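Local coordinates for formate-dependent phosphoribosylglycinamide formyltransferase (Mycobacterium tuberculosis H37Rv, PDB 6KHR), which belongs to the ATP-grasp superfamily and forms an assembly of two copies of its chain, at residues Ser34-Arg39 against Val383-Gly388; Trp315-Val318 against Ser324-Glu327. One frame throughout, in Å; residues are numbered along the deposited sequence.

How the contacts relate
From the N terminus, the chain completes the first strand of the Rossmann-like parallel sheet, strand 28-32, and turns into helix 36-47, whose first residues form one side of contact 1. It returns to them after 343 intervening residues, at the end of strand 380-384, at the edge of the large antiparallel sheet within this chain, so contact 1 closes a very long loop. Nested within that loop is contact 2, a local closure that folds helix 317-320 against the start of helix 325-334. Their centres are about 14 Å apart, yet they touch: Phe385 lies against Trp315 and Pro37 against Phe326. Together they join the N-terminal sheet region, helices 317-320 and 325-334 and the C-terminal strands.

Contact 1. Residues Ser34-Arg39 against Val383-Gly388; sequences SAEPSR and VIFGRG
Glu36 and Phe385 meet where two parts of the fold come together: the first helix of the Rossmann-like N-terminal region, following its first strand, and the loop that leaves strand 380-384 of the antiparallel sheet. The two side chains run antiparallel as they pass. The aliphatic part of Glu36 lies over one face of the phenyl ring, making a CH-pi contact in which CG sits 3.4 Å from the Phe385 ring centroid and only 20° off the ring normal. Glutamate suits the place because its methylenes can cover an aromatic face while its carboxylate continues past the ring. A bend at chi2 turns that carboxylate along the loop, and its plane is steeply inclined to the ring. OE2 comes near the carbonyl O of Phe385, but both are acceptors and no hydrogen bond joins them.

Glycine follows the aromatic residue: Gly386 adopts backbone angles, with a positive phi, at which a CB would press on the carbonyl O of Phe385, so a residue without one suits the turn. Phenylalanine offers a broad apolar surface to the start of the helix; Glu40, one turn further along helix 36-47, touches it too.

Arg39 brings NH1 to CE1 of the same ring in a loose approach of 4.1 Å, oblique to the phenyl, with guanidinium and ring planes 76° apart. The side chain is stretched out straight through its methylenes, with CG pointing away from the backbone N (chi1 173°), which sends the guanidinium out toward Phe385. Length and a polar end serve this buried residue well, for it spans to the subunit boundary, where NH2 of Arg39 is hydrogen-bonded to OE1 of Gln46 of the second subunit.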
# COMPACT_ATOMS: atom_id res chain seq x y z
N SER A 34 6.59 -15.64 -6.07
CA SER A 34 6.80 -14.93 -4.79
C SER A 34 7.82 -13.83 -4.98
O SER A 34 8.60 -13.62 -4.10
CB SER A 34 7.24 -15.85 -3.74
OG SER A 34 6.22 -16.75 -3.44
N ALA A 35 7.69 -13.07 -6.05
CA ALA A 35 8.61 -11.95 -6.29
C ALA A 35 8.12 -10.67 -5.61
O ALA A 35 7.26 -10.72 -4.78
CB ALA A 35 8.81 -11.76 -7.76
N GLU A 36 8.63 -9.54 -6.05
CA GLU A 36 8.30 -8.30 -5.32
C GLU A 36 6.82 -7.98 -5.30
O GLU A 36 6.33 -7.81 -4.21
CB GLU A 36 9.26 -7.16 -5.60
CG GLU A 36 10.51 -7.29 -4.77
CD GLU A 36 11.62 -8.07 -5.44
OE1 GLU A 36 11.44 -8.47 -6.59
OE2 GLU A 36 12.66 -8.27 -4.80
N PRO A 37 5.89 -7.85 -6.46
CA PRO A 37 4.45 -7.54 -6.52
C PRO A 37 3.61 -8.62 -5.87
O PRO A 37 2.52 -8.34 -5.36
CB PRO A 37 4.17 -7.43 -8.02
CG PRO A 37 5.49 -7.22 -8.66
CD PRO A 37 6.46 -7.99 -7.81
N SER A 38 4.12 -9.86 -5.87
CA SER A 38 3.52 -10.93 -5.10
C SER A 38 3.46 -10.58 -3.61
O SER A 38 2.52 -10.98 -2.91
CB SER A 38 4.31 -12.22 -5.35
OG SER A 38 3.64 -13.35 -4.84
N ARG A 39 4.44 -9.82 -3.10
CA ARG A 39 4.43 -9.48 -1.68
C ARG A 39 3.36 -8.44 -1.37
O ARG A 39 2.63 -8.57 -0.38
CB ARG A 39 5.80 -8.98 -1.23
CG ARG A 39 5.79 -8.44 0.20
CD ARG A 39 7.10 -7.78 0.63
NE ARG A 39 6.97 -7.17 1.95
CZ ARG A 39 6.73 -5.87 2.15
NH1 ARG A 39 6.63 -5.04 1.11
NH2 ARG A 39 6.61 -5.40 3.39
N VAL A 383 9.88 2.42 -2.14
CA VAL A 383 9.66 1.00 -1.77
C VAL A 383 10.99 0.29 -2.00
O VAL A 383 11.33 0.12 -3.12
CB VAL A 383 8.55 0.36 -2.61
CG1 VAL A 383 8.09 -0.95 -2.01
CG2 VAL A 383 7.37 1.26 -2.78
N ILE A 384 11.72 -0.05 -0.94
CA ILE A 384 13.06 -0.71 -1.00
C ILE A 384 12.84 -2.21 -1.09
O ILE A 384 11.99 -2.68 -0.38
CB ILE A 384 13.90 -0.31 0.22
CG1 ILE A 384 14.15 1.18 0.19
CG2 ILE A 384 15.21 -1.06 0.25
CD1 ILE A 384 14.41 1.62 -1.18
N PHE A 385 13.64 -2.93 -1.87
CA PHE A 385 13.29 -4.35 -2.07
C PHE A 385 14.45 -5.34 -2.10
O PHE A 385 14.18 -6.42 -2.64
CB PHE A 385 12.56 -4.49 -3.40
CG PHE A 385 11.07 -4.47 -3.28
CD1 PHE A 385 10.44 -5.18 -2.28
CD2 PHE A 385 10.30 -3.72 -4.16
CE1 PHE A 385 9.06 -5.15 -2.13
CE2 PHE A 385 8.93 -3.70 -4.01
CZ PHE A 385 8.31 -4.41 -3.00
N GLY A 386 15.64 -5.08 -1.58
CA GLY A 386 16.62 -6.18 -1.70
C GLY A 386 17.81 -5.81 -2.56
O GLY A 386 18.28 -4.68 -2.36
N ARG A 387 18.29 -6.65 -3.48
CA ARG A 387 19.46 -6.04 -4.11
C ARG A 387 19.05 -5.42 -5.43
O ARG A 387 18.43 -6.08 -6.27
CB ARG A 387 20.58 -7.07 -4.32
CG ARG A 387 20.19 -8.32 -5.08
CD ARG A 387 21.42 -9.07 -5.59
NE ARG A 387 22.31 -9.48 -4.50
CZ ARG A 387 23.46 -10.12 -4.68
NH1 ARG A 387 23.86 -10.44 -5.91
NH2 ARG A 387 24.21 -10.45 -3.64
N GLY A 388 19.37 -4.14 -5.60
CA GLY A 388 19.10 -3.45 -6.85
C GLY A 388 17.65 -3.19 -7.16
O GLY A 388 17.36 -2.62 -8.21

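Contact 2. Residues Trp315-Val318 against Ser324-Glu327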
# COMPACT_ATOMS: atom_id res chain seq x y z
N TRP A 315 3.35 0.30 -10.92
CA TRP A 315 3.84 0.73 -9.60
C TRP A 315 3.42 2.15 -9.24
O TRP A 315 3.27 2.46 -8.05
CB TRP A 315 5.37 0.66 -9.55
CG TRP A 315 5.87 -0.66 -9.13
CD1 TRP A 315 6.46 -1.60 -9.92
CD2 TRP A 315 5.81 -1.23 -7.81
NE1 TRP A 315 6.78 -2.70 -9.18
CE2 TRP A 315 6.39 -2.51 -7.88
CE3 TRP A 315 5.34 -0.76 -6.58
CZ2 TRP A 315 6.50 -3.33 -6.77
CZ3 TRP A 315 5.47 -1.58 -5.47
CH2 TRP A 315 6.05 -2.85 -5.58
N VAL A 316 3.24 3.03 -10.23
CA VAL A 316 2.80 4.39 -9.93
C VAL A 316 1.49 4.38 -9.15
O VAL A 316 1.25 5.27 -8.32
CB VAL A 316 2.68 5.23 -11.22
CG1 VAL A 316 1.65 4.63 -12.18
CG2 VAL A 316 2.30 6.65 -10.92
N THR A 317 0.64 3.37 -9.37
CA THR A 317 -0.69 3.35 -8.76
C THR A 317 -0.63 3.27 -7.24
O THR A 317 -1.55 3.76 -6.58
CB THR A 317 -1.56 2.20 -9.32
OG1 THR A 317 -0.93 0.93 -9.11
CG2 THR A 317 -1.83 2.40 -10.83
N VAL A 318 0.48 2.75 -6.68
CA VAL A 318 0.61 2.64 -5.23
C VAL A 318 0.36 3.99 -4.57
O VAL A 318 -0.16 4.05 -3.45
CB VAL A 318 2.00 2.06 -4.85
CG1 VAL A 318 2.28 2.22 -3.38
CG2 VAL A 318 2.10 0.59 -5.24
N SER A 324 -4.50 0.72 -5.24
CA SER A 324 -3.37 0.38 -6.08
C SER A 324 -3.67 -0.87 -6.90
O SER A 324 -4.61 -1.62 -6.61
CB SER A 324 -2.11 0.16 -5.24
OG SER A 324 -2.26 -0.99 -4.42
N VAL A 325 -2.85 -1.09 -7.93
CA VAL A 325 -3.06 -2.25 -8.80
C VAL A 325 -3.09 -3.52 -7.97
O VAL A 325 -3.78 -4.48 -8.34
CB VAL A 325 -1.98 -2.30 -9.90
CG1 VAL A 325 -0.58 -2.48 -9.28
CG2 VAL A 325 -2.29 -3.39 -10.92
N PHE A 326 -2.39 -3.53 -6.83
CA PHE A 326 -2.38 -4.67 -5.91
C PHE A 326 -3.66 -4.76 -5.08
O PHE A 326 -4.16 -5.86 -4.83
CB PHE A 326 -1.17 -4.58 -4.99
CG PHE A 326 0.10 -4.37 -5.71
CD1 PHE A 326 0.49 -5.26 -6.70
CD2 PHE A 326 0.92 -3.30 -5.40
CE1 PHE A 326 1.67 -5.08 -7.38
CE2 PHE A 326 2.11 -3.11 -6.08
CZ PHE A 326 2.49 -3.99 -7.06
N GLU A 327 -4.17 -3.62 -4.61
CA GLU A 327 -5.46 -3.67 -3.93
C GLU A 327 -6.56 -4.04 -4.91
O GLU A 327 -7.47 -4.81 -4.58
CB GLU A 327 -5.74 -2.32 -3.24
CG GLU A 327 -4.64 -1.96 -2.20
CD GLU A 327 -4.73 -0.54 -1.60
OE1 GLU A 327 -4.90 0.47 -2.34
OE2 GLU A 327 -4.60 -0.43 -0.36
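Ser324 places its CB 3.7 Å from CA of Val318, where the chain, having left helix 317-320, doubles back to start helix 325-334. Serine suits the N-cap, small enough to lie against Val318 and carrying the capping hydroxyl. At Val325 the main chain is tied across the contact: its N donates to OG1 of Thr317 at 3.0 Å, with an N-H...O angle of 159°. Thr317 holds OG1 between its own N and carbonyl carbon (chi1 58°), and this hydroxyl is also hydrogen-bonded to O of Ala314, so one buried oxygen serves two backbone groups. Phe326 then turns its ring edge onto the face of Trp315. This T-shaped pair has centroids 5.1 Å apart and planes at 70°, while CG2 of Val318 packs against CE2 of Phe326 at 3.8 Å. Two flat aromatics and a branched aliphatic thus pack together where the segments meet. Glu327 folds back to accept from N of Ser324 at OE1 (2.9 Å), and OE2 forms a salt bridge with Arg319 of the second subunit. Since N of Glu327 donates in return to OG of Ser324, the pair makes a capping box, a motif characteristic of helix N-termini.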